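PDB 3TTG: putative aminomethyltransferase from Leptospirillum rubarum, which probably binds a folate cofactor, as relatives of the glycine cleavage T-protein do, and may transfer one-carbon units. Local coordinates for residues V26-R30 against S315-L319; I138-G142 against Y221-L225; F178-V184 against K228-L232; L225-G229 against S351-V355; N276-F282 against G324-R330. All blocks are in the same frame, centred on the assembly; numbering follows the deposited sequence.

Interaction 1 of 5, residues V26-R30 against S315-L319; sequences VSDTR and SSDIL
With CG turned anti to the backbone N (chi1 -175°), Asp317 holds its carboxylate over Ser27 and within reach of Arg30, whose side chain, extended from CG to NE, crosses it at about a right angle. The guanidinium grips side-on: NE and NH2 of Arg30 each stand 3.0 Å from Asp317 OD2. Both bonds come from one face of the carboxylate, NH2 from well above it, and the two planes are 84° apart. The other oxygen, OD1, is taken by the backbone N of Leu23, so each carboxylate oxygen has a donor. Ile318 slides past Arg30 in the opposite direction, its CG1 3.5 Å from Arg30 CG and lying over one face of the guanidinium, toward its rim.

Residues 26-29 form a type I beta turn that leads into helix 29-34 of the folate-binding family region, whereas 315-319 leaves strand 306-316 of the C-terminal barrel region, with Ser316 OG accepting from Leu319 N in an ST motif. Between them a water donates to Thr29 OG1 and accepts from Asp317 N, at 2.8 and 2.9 Å. Thr29 OG1 and Ser316 OG also both bond to the Glu227 carboxylate. Val26 CG2 lies 3.5 Å from Ser315 O, a buried carbonyl oxygen that finds no polar partner.

Interaction 2 of 5, residues I138-G142 against Y221-L225; sequences IRLVG and YLAYL
Strand 138-141 passes helix 221-225 with the short axes 11.1 Å apart at closest and their directions 43° from parallel, a spacing bridged by side chains from Arg139 and Val141 on one side and Tyr221 and Tyr224 on the other. Both tyrosines carry CG anti to the backbone N (chi1 175° and 176°), which sends the rings off the helix toward the strand. Val141 lies between them. Its CG2 sits over the centre of the Tyr224 ring, 3.8 Å from the centroid and nearly on the ring normal, a CH-pi contact, while CG1 meets the edge of Tyr221 at CE1, 4.2 Å away. The Tyr224 hydroxyl ends beside Gly142, its OH 3.5 Å from Gly142 N.

Arg139 runs extended to the far end of Tyr221, where NH1 donates to Tyr221 OH at 3.0 Å, the acceptor tilted somewhat from the guanidinium plane. Arg139 NE forms a salt bridge with Glu137. Replacing Arg139 by a leucine would probably leave the Tyr221 hydroxyl without this donor and the Glu137 carboxylate without its cationic mate.

Strand 135-141 is an inner strand of the mixed sheet, between 187-193 and 37-39. Helix 218-227 packs on the side reached by Arg139 and Val141, with Phe39 stacked on Tyr221 and His33 on Tyr224, while Leu140 faces helix 145-152.

Interaction 3 of 5, residues F178-V184 against K228-L232; sequences FQHNLDV and KGIPL
Gln179 folds its amide into the hollow above Gly229, where the lack of a side chain makes room: a CB on that glycine would clash with Gln179 NE2. The bend at chi2 (-69°) curls the amide against the backbone of Lys228 and Gly229, so that CD lies 3.1 Å from Gly229 O and NE2 donates to Lys228 O at 3.0 Å. That bond is bent at the hydrogen but uses a lone pair in the carbonyl plane. Pro231 CD tucks into the crook of the bend, 3.7 Å from Gln179 CB.

Gly229, with its positive phi, closes helix 218-227 in a Schellman motif, and the Lys228 carbonyl bonded by Gln179 belongs to this helix end. The partner, 178-184, is the loop between strands 170-173 and 187-193. Shortening Gln179 to an alanine is likely to leave Lys228 O without its amide donor and open a gap beside Gly229.

Ile230 sends its two branches to different neighbours: CG2 to Phe178 CE2 at 3.9 Å, CD1 to Val184 CB at 4.0 Å. Phe178 slides past Pro231 in the opposite direction. Lys228, bent at chi2 and chi3, runs past the Val184 carbonyl, its CE 3.3 Å from Val184 O. Beyond it, a water accepts from Lys228 NZ and donates to Asp183 O, while Val355 OXT forms a salt bridge with the same ammonium.

Interaction 4 of 5, residues L225-G229 against S351-V355; sequences LTEKG and SLPFV
Glu227 O, on the last turn of helix 218-227, takes two backbone donors from the chain terminus. Val355 N approaches at 3.1 Å in a nearly straight bond (161°), and Phe354 N at 2.8 Å in a weak, bent one. The carboxylate of Val355 itself is held by the next residue of the helix end, Lys228, whose NZ forms a salt bridge with Val355 OXT at 2.9 Å.

Around these bonds the side chains close in. Glu227 and Val355 lie side by side, pointing the same way; with CG1 of Val355 anti to its backbone N (chi1 -179°), CG2 falls anti to the carbonyl carbon and lies 3.8 Å from Glu227 CB. The Phe354 ring turns its edge to the helix end, where CD2 comes within 3.2 Å of Thr226 O. Pro353, which follows a cis peptide bond, sets CB 3.4 Å from Lys228 O. Leu352 CD2 rests 3.9 Å from Gly229 CA, close enough that a side chain on this glycine would be tightly placed.

Further out, His33 NE2 shares Glu227 OE1 with Thr29, leaving OE2 to Ser316. Ile323 of strand 321-329 touches Thr226, Glu227 and Phe354. The tail after strand 346-350 is thus laid across the exit of a helix from the folate-binding family region.

At this helix C-terminus the terminal N-H groups reach Glu227 O from outside the helix. The negative chain end would probably be disfavoured by the helix dipole there, and the Lys228 ammonium is likely to offset that charge.

Interaction 5 of 5, residues N276-F282 against G324-R330; sequences NRSLAGF and GLGYIKR
Ala280 and Ile328 meet at the apolar centre, Ala280 CB lying 3.7 Å from Ile328 CG2 on one face of an antiparallel strand pair. Strands 277-282 and 324-329 are inner neighbours in the six-stranded antiparallel sheet of the C-terminal barrel region. On the same face the Phe282 ring leans back across Gly326, its edge turned to the backbone and CE2 3.6 Å from Gly326 N. A side chain on that glycine would press tightly on the ring. Ile328 has CG1 anti to the backbone N (chi1 -161°), from where CD1 reaches the ring edge of Phe282 at CE1; beyond, Leu310, Val347 and Val349 touch the same phenylalanine.

The opposite face carries Leu279 and Tyr327, a non-hydrogen-bonded pair with Leu279 CD1 4.2 Å from Tyr327 CZ. Phe241 stacks on the Tyr327 ring, and the hydroxyl bonds to Glu236 O. Arg277, extended alongside, forms its salt bridge with Glu245; its approach to the Tyr327 ring is long and at most weakly attractive.

Paired backbone bonds join Ser278 with Ile328, Ala280 with Gly326 and Phe282 with Gly324, with Ala280 N 2.8 Å from Gly326 O. Toward the polar end Arg330 N donates to Asn276 O at 3.0 Å. Nearby, a water 2.6 Å from Ser278 OG donates a hydrogen bond to Ile328 O at 2.7 Å.

How the interactions relate
Helix 218-227 and its exit link most of these contacts: interaction 2 uses its middle, interaction 4 its end, and interaction 3 the loop that follows. Interactions 3 and 4 share Lys228 and Gly229, their centres about 7 Å apart. Along the chain, interaction 2 lies within the span closed by interaction 1, interaction 3 closes before interaction 5 opens, and interaction 5 falls within the span of interaction 4. Interaction 5 belongs to the barrel sheet, about 22 Å from interactions 1 and 2 between centres, yet touches interaction 3 through Leu279 and interaction 4 through Phe354. Interactions 1 and 4, whose segments alternate, each join the folate-binding family region to the C-terminal barrel region.

Interaction 1 of 5, residues V26-R30 against S315-L319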
# COMPACT_ATOMS: atom_id res chain seq x y z
N VAL A 26 -17.34 -11.78 2.58
CA VAL A 26 -16.11 -11.58 1.76
C VAL A 26 -15.81 -12.77 0.87
O VAL A 26 -14.69 -12.88 0.36
CB VAL A 26 -14.91 -11.29 2.68
CG1 VAL A 26 -15.12 -9.96 3.38
CG2 VAL A 26 -14.70 -12.42 3.69
N SER A 27 -16.81 -13.66 0.65
CA SER A 27 -16.63 -14.83 -0.21
C SER A 27 -16.23 -14.45 -1.66
O SER A 27 -15.61 -15.25 -2.35
CB SER A 27 -17.90 -15.68 -0.25
OG SER A 27 -18.90 -15.03 -1.01
N ASP A 28 -16.62 -13.26 -2.13
CA ASP A 28 -16.30 -12.86 -3.50
C ASP A 28 -14.82 -12.43 -3.68
O ASP A 28 -14.44 -12.19 -4.82
CB ASP A 28 -17.25 -11.76 -4.02
CG ASP A 28 -17.27 -10.51 -3.19
OD1 ASP A 28 -16.65 -10.51 -2.10
OD2 ASP A 28 -18.08 -9.62 -3.51
N THR A 29 -13.94 -12.42 -2.62
CA THR A 29 -12.51 -12.18 -2.91
C THR A 29 -11.97 -13.36 -3.72
O THR A 29 -11.06 -13.20 -4.53
CB THR A 29 -11.69 -11.96 -1.66
OG1 THR A 29 -11.57 -13.18 -0.93
CG2 THR A 29 -12.22 -10.80 -0.81
N ARG A 30 -12.61 -14.55 -3.58
CA ARG A 30 -12.21 -15.75 -4.33
C ARG A 30 -12.15 -15.48 -5.84
O ARG A 30 -11.19 -15.89 -6.51
CB ARG A 30 -13.19 -16.90 -4.07
CG ARG A 30 -13.16 -17.42 -2.65
CD ARG A 30 -14.28 -18.44 -2.45
NE ARG A 30 -14.43 -18.92 -1.07
CZ ARG A 30 -13.72 -19.90 -0.49
NH1 ARG A 30 -12.70 -20.45 -1.13
NH2 ARG A 30 -14.00 -20.29 0.74
N SER A 315 -12.36 -10.17 7.82
CA SER A 315 -12.81 -11.55 7.61
C SER A 315 -12.12 -12.13 6.39
O SER A 315 -11.84 -11.40 5.43
CB SER A 315 -14.31 -11.58 7.36
OG SER A 315 -15.03 -11.19 8.51
N SER A 316 -11.87 -13.44 6.40
CA SER A 316 -11.42 -14.20 5.23
C SER A 316 -12.27 -15.46 5.10
O SER A 316 -12.17 -16.34 5.95
CB SER A 316 -9.95 -14.60 5.34
OG SER A 316 -9.56 -15.41 4.25
N ASP A 317 -13.09 -15.55 4.03
CA ASP A 317 -13.86 -16.75 3.75
C ASP A 317 -12.92 -17.86 3.30
O ASP A 317 -13.12 -19.01 3.67
CB ASP A 317 -14.92 -16.51 2.68
CG ASP A 317 -15.81 -17.72 2.47
OD1 ASP A 317 -16.26 -18.29 3.45
OD2 ASP A 317 -16.02 -18.11 1.31
N ILE A 318 -11.87 -17.52 2.57
CA ILE A 318 -10.94 -18.53 2.09
C ILE A 318 -10.25 -19.22 3.29
O ILE A 318 -10.13 -20.44 3.28
CB ILE A 318 -9.92 -17.89 1.11
CG1 ILE A 318 -10.67 -17.34 -0.14
CG2 ILE A 318 -8.85 -18.92 0.71
CD1 ILE A 318 -9.84 -16.43 -1.11
N LEU A 319 -9.78 -18.46 4.27
CA LEU A 319 -9.13 -19.06 5.45
C LEU A 319 -10.14 -19.57 6.49
O LEU A 319 -9.78 -20.38 7.34
CB LEU A 319 -8.13 -18.09 6.10
CG LEU A 319 -6.71 -18.33 5.55
CD1 LEU A 319 -6.62 -17.86 4.14
CD2 LEU A 319 -5.70 -17.76 6.42
O HOH W 1 -12.46 -14.35 1.46

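Interaction 2 of 5, residues I138-G142 against Y221-L225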
# COMPACT_ATOMS: atom_id res chain seq x y z
N ILE A 138 -9.98 4.30 -10.28
CA ILE A 138 -10.60 2.97 -10.41
C ILE A 138 -9.48 2.02 -10.16
O ILE A 138 -8.44 2.17 -10.79
CB ILE A 138 -11.26 2.68 -11.78
CG1 ILE A 138 -12.20 3.79 -12.24
CG2 ILE A 138 -11.93 1.30 -11.78
CD1 ILE A 138 -12.80 3.62 -13.67
N ARG A 139 -9.69 1.02 -9.31
CA ARG A 139 -8.63 0.05 -9.04
C ARG A 139 -8.97 -1.32 -9.55
O ARG A 139 -10.12 -1.81 -9.44
CB ARG A 139 -8.35 -0.05 -7.56
CG ARG A 139 -7.83 1.25 -7.04
CD ARG A 139 -7.36 1.16 -5.65
NE ARG A 139 -7.10 2.51 -5.13
CZ ARG A 139 -7.18 2.88 -3.85
NH1 ARG A 139 -7.41 1.99 -2.91
NH2 ARG A 139 -7.01 4.16 -3.51
N LEU A 140 -7.90 -2.01 -10.05
CA LEU A 140 -7.99 -3.36 -10.54
C LEU A 140 -7.06 -4.23 -9.73
O LEU A 140 -5.95 -3.79 -9.45
CB LEU A 140 -7.60 -3.44 -12.02
CG LEU A 140 -8.58 -2.88 -13.06
CD1 LEU A 140 -7.89 -2.83 -14.44
CD2 LEU A 140 -9.85 -3.68 -13.11
N VAL A 141 -7.49 -5.46 -9.34
CA VAL A 141 -6.61 -6.41 -8.66
C VAL A 141 -6.76 -7.79 -9.28
O VAL A 141 -7.84 -8.12 -9.76
CB VAL A 141 -6.84 -6.48 -7.13
CG1 VAL A 141 -6.59 -5.14 -6.45
CG2 VAL A 141 -8.24 -6.98 -6.79
N GLY A 142 -5.72 -8.62 -9.21
CA GLY A 142 -5.80 -10.00 -9.63
C GLY A 142 -5.13 -10.36 -10.92
O GLY A 142 -4.67 -9.49 -11.66
N TYR A 221 -12.78 -5.47 -0.87
CA TYR A 221 -11.49 -4.91 -1.33
C TYR A 221 -10.43 -4.99 -0.17
O TYR A 221 -9.33 -5.52 -0.36
CB TYR A 221 -11.69 -3.48 -1.81
CG TYR A 221 -10.37 -2.81 -2.19
CD1 TYR A 221 -9.63 -3.25 -3.29
CD2 TYR A 221 -9.83 -1.81 -1.40
CE1 TYR A 221 -8.41 -2.66 -3.62
CE2 TYR A 221 -8.62 -1.20 -1.72
CZ TYR A 221 -7.92 -1.63 -2.84
OH TYR A 221 -6.77 -0.97 -3.15
N LEU A 222 -10.78 -4.54 1.02
CA LEU A 222 -9.90 -4.61 2.18
C LEU A 222 -9.56 -6.07 2.58
O LEU A 222 -8.42 -6.31 2.96
CB LEU A 222 -10.46 -3.85 3.40
CG LEU A 222 -9.76 -2.58 3.76
CD1 LEU A 222 -8.32 -2.90 4.31
CD2 LEU A 222 -9.63 -1.62 2.55
N ALA A 223 -10.54 -7.01 2.53
CA ALA A 223 -10.30 -8.42 2.80
C ALA A 223 -9.27 -8.95 1.80
O ALA A 223 -8.30 -9.63 2.20
CB ALA A 223 -11.60 -9.19 2.72
N TYR A 224 -9.43 -8.60 0.50
CA TYR A 224 -8.52 -9.02 -0.53
C TYR A 224 -7.08 -8.53 -0.19
O TYR A 224 -6.12 -9.33 -0.22
CB TYR A 224 -8.98 -8.50 -1.93
CG TYR A 224 -7.98 -8.84 -3.01
CD1 TYR A 224 -8.16 -9.96 -3.82
CD2 TYR A 224 -6.87 -8.04 -3.23
CE1 TYR A 224 -7.21 -10.30 -4.79
CE2 TYR A 224 -5.92 -8.38 -4.20
CZ TYR A 224 -6.09 -9.52 -4.96
OH TYR A 224 -5.18 -9.83 -5.95
N LEU A 225 -6.93 -7.24 0.11
CA LEU A 225 -5.59 -6.70 0.45
C LEU A 225 -5.02 -7.37 1.70
O LEU A 225 -3.80 -7.65 1.77
CB LEU A 225 -5.60 -5.18 0.66
CG LEU A 225 -5.97 -4.31 -0.54
CD1 LEU A 225 -5.98 -2.86 -0.12
CD2 LEU A 225 -5.08 -4.57 -1.74

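Interaction 3 of 5, residues F178-V184 against K228-L232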
# COMPACT_ATOMS: atom_id res chain seq x y z
N PHE A 178 5.99 -6.83 -2.66
CA PHE A 178 5.72 -5.79 -1.71
C PHE A 178 6.28 -6.13 -0.35
O PHE A 178 7.51 -6.22 -0.24
CB PHE A 178 4.19 -5.43 -1.74
CG PHE A 178 3.91 -4.03 -1.25
CD1 PHE A 178 4.59 -2.93 -1.80
CD2 PHE A 178 3.05 -3.80 -0.18
CE1 PHE A 178 4.31 -1.63 -1.37
CE2 PHE A 178 2.79 -2.49 0.26
CZ PHE A 178 3.45 -1.42 -0.33
N GLN A 179 5.47 -6.27 0.69
CA GLN A 179 6.01 -6.48 2.04
C GLN A 179 6.85 -7.77 2.09
O GLN A 179 6.48 -8.82 1.55
CB GLN A 179 4.90 -6.46 3.11
CG GLN A 179 4.04 -7.74 3.15
CD GLN A 179 3.15 -7.92 1.97
OE1 GLN A 179 2.86 -7.00 1.21
NE2 GLN A 179 2.58 -9.08 1.87
N HIS A 180 8.00 -7.65 2.72
CA HIS A 180 9.02 -8.71 2.88
C HIS A 180 9.40 -9.34 1.54
O HIS A 180 9.82 -10.50 1.52
CB HIS A 180 8.53 -9.82 3.87
CG HIS A 180 8.09 -9.38 5.23
ND1 HIS A 180 8.91 -8.67 6.08
CD2 HIS A 180 6.92 -9.64 5.87
CE1 HIS A 180 8.20 -8.50 7.18
NE2 HIS A 180 7.03 -9.13 7.12
N ASN A 181 9.34 -8.56 0.43
CA ASN A 181 9.53 -8.95 -0.94
C ASN A 181 8.66 -10.08 -1.37
O ASN A 181 9.05 -10.85 -2.23
CB ASN A 181 10.97 -9.35 -1.21
CG ASN A 181 11.88 -8.21 -1.08
OD1 ASN A 181 11.95 -7.38 -2.00
ND2 ASN A 181 12.51 -8.09 0.08
N LEU A 182 7.46 -10.18 -0.81
CA LEU A 182 6.55 -11.25 -1.20
C LEU A 182 5.79 -10.81 -2.42
O LEU A 182 5.42 -9.63 -2.51
CB LEU A 182 5.56 -11.54 -0.03
CG LEU A 182 6.21 -12.09 1.23
CD1 LEU A 182 5.28 -11.99 2.45
CD2 LEU A 182 6.62 -13.55 1.02
N ASP A 183 5.50 -11.75 -3.30
CA ASP A 183 4.66 -11.50 -4.47
C ASP A 183 3.21 -11.35 -3.98
O ASP A 183 2.69 -12.27 -3.38
CB ASP A 183 4.79 -12.70 -5.46
CG ASP A 183 4.19 -12.47 -6.83
OD1 ASP A 183 3.10 -11.86 -6.91
OD2 ASP A 183 4.74 -13.00 -7.80
N VAL A 184 2.60 -10.17 -4.21
CA VAL A 184 1.23 -9.90 -3.80
C VAL A 184 0.28 -9.81 -5.03
O VAL A 184 -0.84 -9.30 -4.93
CB VAL A 184 1.14 -8.65 -2.92
CG1 VAL A 184 1.99 -8.81 -1.64
CG2 VAL A 184 1.50 -7.37 -3.67
N LYS A 228 -3.64 -10.77 0.93
CA LYS A 228 -2.30 -10.62 0.29
C LYS A 228 -1.21 -10.11 1.26
O LYS A 228 -0.04 -10.10 0.89
CB LYS A 228 -2.36 -9.70 -0.93
CG LYS A 228 -3.36 -10.18 -1.99
CD LYS A 228 -3.19 -11.61 -2.49
CE LYS A 228 -1.87 -11.90 -3.13
NZ LYS A 228 -1.78 -13.33 -3.54
N GLY A 229 -1.58 -9.81 2.50
CA GLY A 229 -0.65 -9.35 3.55
C GLY A 229 -0.17 -7.92 3.42
O GLY A 229 0.82 -7.53 4.05
N ILE A 230 -0.91 -7.10 2.63
CA ILE A 230 -0.46 -5.76 2.26
C ILE A 230 -0.68 -4.75 3.38
O ILE A 230 -1.83 -4.44 3.73
CB ILE A 230 -1.14 -5.27 0.93
CG1 ILE A 230 -0.63 -6.11 -0.25
CG2 ILE A 230 -0.88 -3.80 0.63
CD1 ILE A 230 -1.58 -6.10 -1.45
N PRO A 231 0.42 -4.16 3.91
CA PRO A 231 0.27 -3.12 4.94
C PRO A 231 -0.15 -1.80 4.30
O PRO A 231 0.18 -1.56 3.16
CB PRO A 231 1.66 -3.01 5.56
CG PRO A 231 2.59 -3.62 4.61
CD PRO A 231 1.84 -4.42 3.59
N LEU A 232 -0.99 -1.03 4.97
CA LEU A 232 -1.55 0.21 4.43
C LEU A 232 -1.33 1.39 5.40
O LEU A 232 -1.27 1.22 6.61
CB LEU A 232 -3.08 0.05 4.22
CG LEU A 232 -3.57 -1.03 3.19
CD1 LEU A 232 -5.07 -1.22 3.30
CD2 LEU A 232 -3.18 -0.67 1.82
O HOH W 2 0.78 -13.71 -4.35

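Interaction 4 of 5, residues L225-G229 against S351-V355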
# COMPACT_ATOMS: atom_id res chain seq x y z
N LEU A 225 -6.93 -7.24 0.11
CA LEU A 225 -5.59 -6.70 0.45
C LEU A 225 -5.02 -7.37 1.70
O LEU A 225 -3.80 -7.65 1.77
CB LEU A 225 -5.60 -5.18 0.66
CG LEU A 225 -5.97 -4.31 -0.54
CD1 LEU A 225 -5.98 -2.86 -0.12
CD2 LEU A 225 -5.08 -4.57 -1.74
N THR A 226 -5.88 -7.64 2.69
CA THR A 226 -5.38 -8.31 3.94
C THR A 226 -4.97 -9.76 3.63
O THR A 226 -3.93 -10.22 4.15
CB THR A 226 -6.42 -8.23 5.06
OG1 THR A 226 -6.83 -6.85 5.11
CG2 THR A 226 -5.82 -8.66 6.44
N GLU A 227 -5.74 -10.45 2.77
CA GLU A 227 -5.39 -11.83 2.32
C GLU A 227 -4.02 -11.86 1.60
O GLU A 227 -3.28 -12.83 1.73
CB GLU A 227 -6.49 -12.42 1.41
CG GLU A 227 -7.71 -12.91 2.18
CD GLU A 227 -8.96 -13.25 1.38
OE1 GLU A 227 -9.06 -12.82 0.21
OE2 GLU A 227 -9.82 -13.98 1.91
N LYS A 228 -3.64 -10.77 0.93
CA LYS A 228 -2.30 -10.62 0.29
C LYS A 228 -1.21 -10.11 1.26
O LYS A 228 -0.04 -10.10 0.89
CB LYS A 228 -2.36 -9.70 -0.93
CG LYS A 228 -3.36 -10.18 -1.99
CD LYS A 228 -3.19 -11.61 -2.49
CE LYS A 228 -1.87 -11.90 -3.13
NZ LYS A 228 -1.78 -13.33 -3.54
N GLY A 229 -1.58 -9.81 2.50
CA GLY A 229 -0.65 -9.35 3.55
C GLY A 229 -0.17 -7.92 3.42
O GLY A 229 0.82 -7.53 4.05
N SER A 351 1.77 -17.14 8.47
CA SER A 351 2.56 -16.79 7.28
C SER A 351 1.78 -15.77 6.39
O SER A 351 0.54 -15.74 6.40
CB SER A 351 2.88 -18.05 6.48
OG SER A 351 1.68 -18.75 6.16
N LEU A 352 2.52 -14.91 5.70
CA LEU A 352 2.01 -14.03 4.69
C LEU A 352 2.55 -14.45 3.33
O LEU A 352 3.69 -14.91 3.24
CB LEU A 352 2.41 -12.56 4.94
CG LEU A 352 1.89 -11.92 6.24
CD1 LEU A 352 2.45 -10.55 6.41
CD2 LEU A 352 0.37 -11.93 6.26
N PRO A 353 1.81 -14.20 2.23
CA PRO A 353 0.40 -13.79 2.19
C PRO A 353 -0.43 -14.96 2.72
O PRO A 353 0.07 -16.11 2.83
CB PRO A 353 0.18 -13.52 0.68
CG PRO A 353 1.08 -14.45 0.00
CD PRO A 353 2.31 -14.52 0.89
N PHE A 354 -1.67 -14.68 3.10
CA PHE A 354 -2.59 -15.73 3.58
C PHE A 354 -3.06 -16.57 2.44
O PHE A 354 -3.30 -17.75 2.62
CB PHE A 354 -3.81 -15.15 4.29
CG PHE A 354 -3.49 -14.38 5.54
CD1 PHE A 354 -3.47 -15.02 6.79
CD2 PHE A 354 -3.24 -13.02 5.50
CE1 PHE A 354 -3.15 -14.31 7.94
CE2 PHE A 354 -2.98 -12.30 6.64
CZ PHE A 354 -2.89 -12.95 7.86
N VAL A 355 -3.27 -15.95 1.31
CA VAL A 355 -3.74 -16.52 0.04
C VAL A 355 -2.78 -16.15 -1.07
O VAL A 355 -2.45 -17.03 -1.86
CB VAL A 355 -5.14 -15.95 -0.31
CG1 VAL A 355 -5.64 -16.57 -1.62
CG2 VAL A 355 -6.13 -16.18 0.83
OXT VAL A 355 -2.48 -14.95 -1.22

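Interaction 5 of 5, residues N276-F282 against G324-R330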
# COMPACT_ATOMS: atom_id res chain seq x y z
N ASN A 276 13.48 -4.73 16.46
CA ASN A 276 12.78 -5.24 17.65
C ASN A 276 11.41 -5.87 17.32
O ASN A 276 10.96 -6.75 18.04
CB ASN A 276 12.57 -4.11 18.65
CG ASN A 276 13.85 -3.59 19.27
OD1 ASN A 276 14.75 -4.36 19.65
ND2 ASN A 276 13.95 -2.28 19.44
N ARG A 277 10.74 -5.35 16.29
CA ARG A 277 9.45 -5.85 15.90
C ARG A 277 9.35 -5.85 14.39
O ARG A 277 10.12 -5.15 13.73
CB ARG A 277 8.36 -5.03 16.56
CG ARG A 277 8.42 -3.58 16.26
CD ARG A 277 7.44 -2.84 17.08
NE ARG A 277 7.52 -1.41 16.80
CZ ARG A 277 6.69 -0.50 17.30
NH1 ARG A 277 5.70 -0.87 18.11
NH2 ARG A 277 6.84 0.78 16.99
N SER A 278 8.46 -6.68 13.85
CA SER A 278 8.30 -6.85 12.41
C SER A 278 6.87 -7.11 12.04
O SER A 278 6.11 -7.66 12.83
CB SER A 278 9.20 -7.97 11.88
OG SER A 278 8.92 -9.18 12.55
N LEU A 279 6.49 -6.72 10.81
CA LEU A 279 5.15 -6.91 10.30
C LEU A 279 4.84 -8.38 10.30
O LEU A 279 5.62 -9.16 9.75
CB LEU A 279 5.00 -6.34 8.88
CG LEU A 279 3.57 -6.42 8.28
CD1 LEU A 279 2.74 -5.24 8.74
CD2 LEU A 279 3.63 -6.53 6.74
N ALA A 280 3.69 -8.76 10.89
CA ALA A 280 3.24 -10.15 10.97
C ALA A 280 1.78 -10.31 10.60
O ALA A 280 0.99 -9.37 10.65
CB ALA A 280 3.47 -10.67 12.38
N GLY A 281 1.46 -11.48 10.11
CA GLY A 281 0.10 -11.90 9.85
C GLY A 281 -0.46 -12.60 11.07
O GLY A 281 0.28 -13.23 11.85
N PHE A 282 -1.76 -12.43 11.30
CA PHE A 282 -2.41 -13.07 12.43
C PHE A 282 -3.68 -13.74 11.98
O PHE A 282 -4.36 -13.26 11.09
CB PHE A 282 -2.75 -12.09 13.54
CG PHE A 282 -1.53 -11.42 14.10
CD1 PHE A 282 -0.85 -11.96 15.18
CD2 PHE A 282 -1.13 -10.18 13.63
CE1 PHE A 282 0.25 -11.31 15.72
CE2 PHE A 282 -0.02 -9.53 14.18
CZ PHE A 282 0.71 -10.14 15.18
N GLY A 324 -5.58 -10.84 10.30
CA GLY A 324 -5.14 -9.48 10.52
C GLY A 324 -3.67 -9.25 10.35
O GLY A 324 -2.91 -10.17 10.08
N LEU A 325 -3.30 -8.00 10.43
CA LEU A 325 -1.92 -7.58 10.33
C LEU A 325 -1.55 -6.79 11.60
O LEU A 325 -2.40 -6.20 12.28
CB LEU A 325 -1.72 -6.70 9.09
CG LEU A 325 -1.88 -7.26 7.67
CD1 LEU A 325 -1.53 -6.12 6.64
CD2 LEU A 325 -1.01 -8.49 7.45
N GLY A 326 -0.28 -6.75 11.85
CA GLY A 326 0.28 -6.01 12.96
C GLY A 326 1.76 -6.20 13.10
O GLY A 326 2.44 -6.58 12.15
N TYR A 327 2.26 -5.97 14.31
CA TYR A 327 3.69 -6.00 14.58
C TYR A 327 3.93 -6.95 15.69
O TYR A 327 3.19 -6.92 16.69
CB TYR A 327 4.22 -4.57 14.94
CG TYR A 327 4.23 -3.70 13.72
CD1 TYR A 327 5.33 -3.64 12.89
CD2 TYR A 327 3.12 -2.94 13.38
CE1 TYR A 327 5.28 -2.99 11.66
CE2 TYR A 327 3.09 -2.19 12.21
CZ TYR A 327 4.17 -2.22 11.35
OH TYR A 327 4.23 -1.44 10.24
N ILE A 328 4.96 -7.80 15.53
CA ILE A 328 5.31 -8.78 16.55
C ILE A 328 6.74 -8.56 17.02
O ILE A 328 7.65 -8.42 16.19
CB ILE A 328 5.06 -10.24 16.00
CG1 ILE A 328 4.96 -11.29 17.12
CG2 ILE A 328 6.09 -10.67 15.00
CD1 ILE A 328 3.79 -11.13 17.98
N LYS A 329 6.96 -8.60 18.34
CA LYS A 329 8.30 -8.54 18.91
C LYS A 329 9.05 -9.81 18.50
O LYS A 329 8.43 -10.84 18.23
CB LYS A 329 8.29 -8.36 20.44
CG LYS A 329 7.80 -7.03 20.88
CD LYS A 329 7.80 -6.95 22.43
CE LYS A 329 7.22 -5.62 22.81
NZ LYS A 329 7.27 -5.39 24.25
N ARG A 330 10.36 -9.68 18.29
CA ARG A 330 11.25 -10.74 17.79
C ARG A 330 11.09 -12.10 18.50
O ARG A 330 11.06 -13.15 17.84
CB ARG A 330 12.71 -10.29 17.93
CG ARG A 330 13.73 -11.09 17.14
CD ARG A 330 14.98 -10.22 16.95
NE ARG A 330 16.05 -10.89 16.21
CZ ARG A 330 17.10 -10.26 15.66
NH1 ARG A 330 17.22 -8.94 15.75
NH2 ARG A 330 18.03 -10.96 15.01
O HOH W 3 9.78 -9.57 14.94